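Local coordinates for subtilisin-like serine protease (PDB 1R6V), which degrades keratin into peptides as a calcium-binding serine protease of the subtilisin family, letting its bacterium grow on native feathers, at residues L569-P579 with Q604-A615. The protein carries 1 engineered substitution. Residues are numbered along the deposited sequence; the frame is centred on the assembly and turned at random.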
# COMPACT_ATOMS: atom_id res chain seq x y z
N LEU A 569 18.65 -1.91 -51.21
CA LEU A 569 17.24 -1.65 -50.96
C LEU A 569 16.81 -0.37 -51.65
O LEU A 569 17.63 0.53 -51.87
CB LEU A 569 16.97 -1.53 -49.45
CG LEU A 569 17.16 -2.81 -48.63
CD1 LEU A 569 16.75 -2.57 -47.18
CD2 LEU A 569 16.32 -3.92 -49.22
N LYS A 570 15.53 -0.30 -51.99
CA LYS A 570 14.97 0.86 -52.67
C LYS A 570 14.47 1.86 -51.64
O LYS A 570 13.55 1.57 -50.87
CB LYS A 570 13.80 0.42 -53.57
CG LYS A 570 13.72 1.16 -54.90
CD LYS A 570 13.58 2.66 -54.71
CE LYS A 570 13.77 3.38 -56.04
NZ LYS A 570 13.66 4.86 -55.89
N ASP A 571 15.08 3.04 -51.64
CA ASP A 571 14.74 4.13 -50.73
C ASP A 571 14.53 3.68 -49.30
O ASP A 571 13.43 3.79 -48.76
CB ASP A 571 13.48 4.86 -51.22
CG ASP A 571 13.63 5.41 -52.63
OD1 ASP A 571 14.72 5.94 -52.94
OD2 ASP A 571 12.66 5.31 -53.41
N PRO A 572 15.58 3.15 -48.66
CA PRO A 572 15.43 2.70 -47.27
C PRO A 572 15.26 3.90 -46.32
O PRO A 572 15.94 4.92 -46.46
CB PRO A 572 16.73 1.94 -47.02
CG PRO A 572 17.72 2.70 -47.86
CD PRO A 572 16.95 2.91 -49.15
N GLN A 573 14.35 3.77 -45.37
CA GLN A 573 14.15 4.84 -44.42
C GLN A 573 14.10 4.32 -43.00
O GLN A 573 13.60 3.22 -42.74
CB GLN A 573 12.86 5.61 -44.70
CG GLN A 573 12.80 6.27 -46.06
CD GLN A 573 11.62 7.21 -46.18
OE1 GLN A 573 11.62 8.29 -45.57
NE2 GLN A 573 10.61 6.82 -46.95
N PHE A 574 14.64 5.12 -42.08
CA PHE A 574 14.64 4.83 -40.66
C PHE A 574 13.35 5.44 -40.17
O PHE A 574 13.03 6.59 -40.48
CB PHE A 574 15.83 5.51 -39.97
CG PHE A 574 15.73 5.55 -38.47
CD1 PHE A 574 15.38 4.42 -37.73
CD2 PHE A 574 16.04 6.72 -37.79
CE1 PHE A 574 15.34 4.45 -36.34
CE2 PHE A 574 16.00 6.76 -36.39
CZ PHE A 574 15.65 5.62 -35.67
N VAL A 575 12.59 4.67 -39.40
CA VAL A 575 11.30 5.12 -38.90
C VAL A 575 11.16 4.95 -37.41
O VAL A 575 11.54 3.93 -36.86
CB VAL A 575 10.17 4.33 -39.56
CG1 VAL A 575 8.82 4.95 -39.20
CG2 VAL A 575 10.37 4.29 -41.06
N VAL A 576 10.61 5.97 -36.76
CA VAL A 576 10.36 5.92 -35.33
C VAL A 576 8.86 5.67 -35.26
O VAL A 576 8.05 6.48 -35.73
CB VAL A 576 10.73 7.25 -34.65
CG1 VAL A 576 10.37 7.18 -33.17
CG2 VAL A 576 12.21 7.53 -34.82
N VAL A 577 8.49 4.54 -34.69
CA VAL A 577 7.09 4.15 -34.66
C VAL A 577 6.53 3.86 -33.27
O VAL A 577 7.27 3.60 -32.32
CB VAL A 577 6.89 2.92 -35.59
CG1 VAL A 577 7.65 1.72 -35.06
CG2 VAL A 577 5.43 2.60 -35.77
N ASP A 578 5.21 3.93 -33.17
CA ASP A 578 4.52 3.63 -31.92
C ASP A 578 4.68 2.11 -31.75
O ASP A 578 4.56 1.36 -32.72
CB ASP A 578 3.05 4.02 -32.06
CG ASP A 578 2.20 3.48 -30.93
OD1 ASP A 578 1.33 2.62 -31.22
OD2 ASP A 578 2.39 3.90 -29.77
N PRO A 579 4.97 1.64 -30.53
CA PRO A 579 5.14 0.20 -30.29
C PRO A 579 3.93 -0.65 -30.62
O PRO A 579 4.06 -1.85 -30.87
CB PRO A 579 5.52 0.12 -28.82
CG PRO A 579 5.08 1.43 -28.24
CD PRO A 579 5.32 2.42 -29.34
N GLN A 604 7.30 6.55 -25.35
CA GLN A 604 7.79 5.21 -25.62
C GLN A 604 7.72 4.94 -27.12
O GLN A 604 6.66 5.09 -27.74
CB GLN A 604 6.99 4.21 -24.79
CG GLN A 604 7.22 4.48 -23.30
CD GLN A 604 6.30 3.70 -22.39
OE1 GLN A 604 5.10 3.58 -22.66
NE2 GLN A 604 6.84 3.18 -21.29
N ILE A 605 8.86 4.57 -27.69
CA ILE A 605 8.94 4.35 -29.13
C ILE A 605 9.61 3.05 -29.51
O ILE A 605 10.21 2.38 -28.67
CB ILE A 605 9.73 5.50 -29.82
CG1 ILE A 605 11.15 5.58 -29.25
CG2 ILE A 605 9.00 6.83 -29.64
CD1 ILE A 605 12.04 6.66 -29.88
N SER A 606 9.49 2.70 -30.79
CA SER A 606 10.13 1.53 -31.36
C SER A 606 10.80 2.02 -32.65
O SER A 606 10.41 3.05 -33.22
CB SER A 606 9.11 0.41 -31.68
OG SER A 606 8.51 -0.07 -30.48
N PHE A 607 11.80 1.27 -33.11
CA PHE A 607 12.56 1.64 -34.31
C PHE A 607 12.32 0.67 -35.44
O PHE A 607 12.26 -0.53 -35.23
CB PHE A 607 14.07 1.64 -34.01
CG PHE A 607 14.46 2.47 -32.81
CD1 PHE A 607 14.06 3.80 -32.71
CD2 PHE A 607 15.26 1.93 -31.81
CE1 PHE A 607 14.46 4.58 -31.64
CE2 PHE A 607 15.66 2.71 -30.72
CZ PHE A 607 15.26 4.04 -30.64
N GLY A 608 12.19 1.19 -36.65
CA GLY A 608 11.98 0.28 -37.76
C GLY A 608 12.65 0.78 -39.02
O GLY A 608 13.23 1.86 -39.06
N ILE A 609 12.55 -0.04 -40.05
CA ILE A 609 13.10 0.30 -41.34
C ILE A 609 12.06 -0.11 -42.38
O ILE A 609 11.42 -1.15 -42.25
CB ILE A 609 14.43 -0.45 -41.59
CG1 ILE A 609 15.49 0.10 -40.63
CG2 ILE A 609 14.88 -0.26 -43.03
CD1 ILE A 609 16.85 -0.44 -40.82
N GLN A 610 11.86 0.75 -43.37
CA GLN A 610 10.93 0.46 -44.45
C GLN A 610 11.63 0.73 -45.77
O GLN A 610 12.55 1.54 -45.85
CB GLN A 610 9.67 1.33 -44.35
CG GLN A 610 9.92 2.82 -44.43
CD GLN A 610 8.62 3.62 -44.55
OE1 GLN A 610 8.27 4.12 -45.63
NE2 GLN A 610 7.90 3.73 -43.44
N THR A 611 11.20 0.02 -46.81
CA THR A 611 11.76 0.17 -48.15
C THR A 611 10.57 0.19 -49.12
O THR A 611 9.56 -0.45 -48.86
CB THR A 611 12.69 -1.01 -48.50
OG1 THR A 611 13.11 -0.89 -49.87
CG2 THR A 611 11.96 -2.32 -48.31
N LEU A 612 10.71 0.92 -50.22
CA LEU A 612 9.63 1.04 -51.21
C LEU A 612 9.33 -0.29 -51.88
O LEU A 612 8.17 -0.63 -52.12
CB LEU A 612 10.00 2.09 -52.27
CG LEU A 612 8.87 2.61 -53.18
CD1 LEU A 612 7.84 3.35 -52.33
CD2 LEU A 612 9.44 3.54 -54.24
N LEU A 613 10.37 -1.06 -52.18
CA LEU A 613 10.22 -2.36 -52.83
C LEU A 613 10.62 -3.48 -51.88
O LEU A 613 11.52 -3.32 -51.07
CB LEU A 613 11.06 -2.42 -54.10
CG LEU A 613 10.74 -1.37 -55.17
CD1 LEU A 613 11.74 -1.46 -56.31
CD2 LEU A 613 9.32 -1.59 -55.69
N PRO A 614 9.95 -4.64 -51.98
CA PRO A 614 10.24 -5.80 -51.13
C PRO A 614 11.66 -6.30 -51.26
O PRO A 614 12.25 -6.27 -52.34
CB PRO A 614 9.21 -6.83 -51.60
CG PRO A 614 9.01 -6.47 -53.03
CD PRO A 614 8.93 -4.97 -52.99
N ALA A 615 12.22 -6.76 -50.15
CA ALA A 615 13.59 -7.27 -50.15
C ALA A 615 13.68 -8.56 -50.95
O ALA A 615 12.85 -9.46 -50.81
CB ALA A 615 14.05 -7.51 -48.72
O HOH W 1 14.13 -2.76 -51.63
O HOH W 2 4.15 5.59 -28.39
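Phe574 and Phe607 project side by side from strands 573-577 and 604-610, their ring planes 46° apart. Phe574 CG lies anti to its own N (chi1 166°), which carries CZ to 3.8 Å from Phe607 CD1, a partner at the edge of the Phe574 ring. On the same face Val576 CG1 rests 3.7 Å from Ile605 CD1, and strands 558-562 and 619-627 close over this apolar layer. The opposite face bears Gln573, Val575, Val577, Ser606 and Gln610. There the extended Gln610 chain crosses Val575 at about a right angle, its CG 3.7 Å from Val575 CG2, and runs alongside Gln573; with an alanine in place of Gln610, Val575 CG2 and the Gln573 chain would probably lose this flanking contact, opening a gap beside them. Ser606 OG packs against Pro579 CB while hydrogen-bonding Val664 O. Beyond the strands, Lys570 O accepts hydrogen bonds from Thr611 OG1 (2.7 Å) and Leu612 N (3.0 Å), which reach it from opposite faces of its carbonyl plane, and Lys570 CG lies 3.6 Å from Leu613 CD1. Paired backbone bonds such as Val577 N to Ser606 O (2.8 Å) join the strands in the antiparallel ladder of a beta-sandwich, here fervidolysin's second sandwich domain, with the aromatic face turned into the core between its sheets.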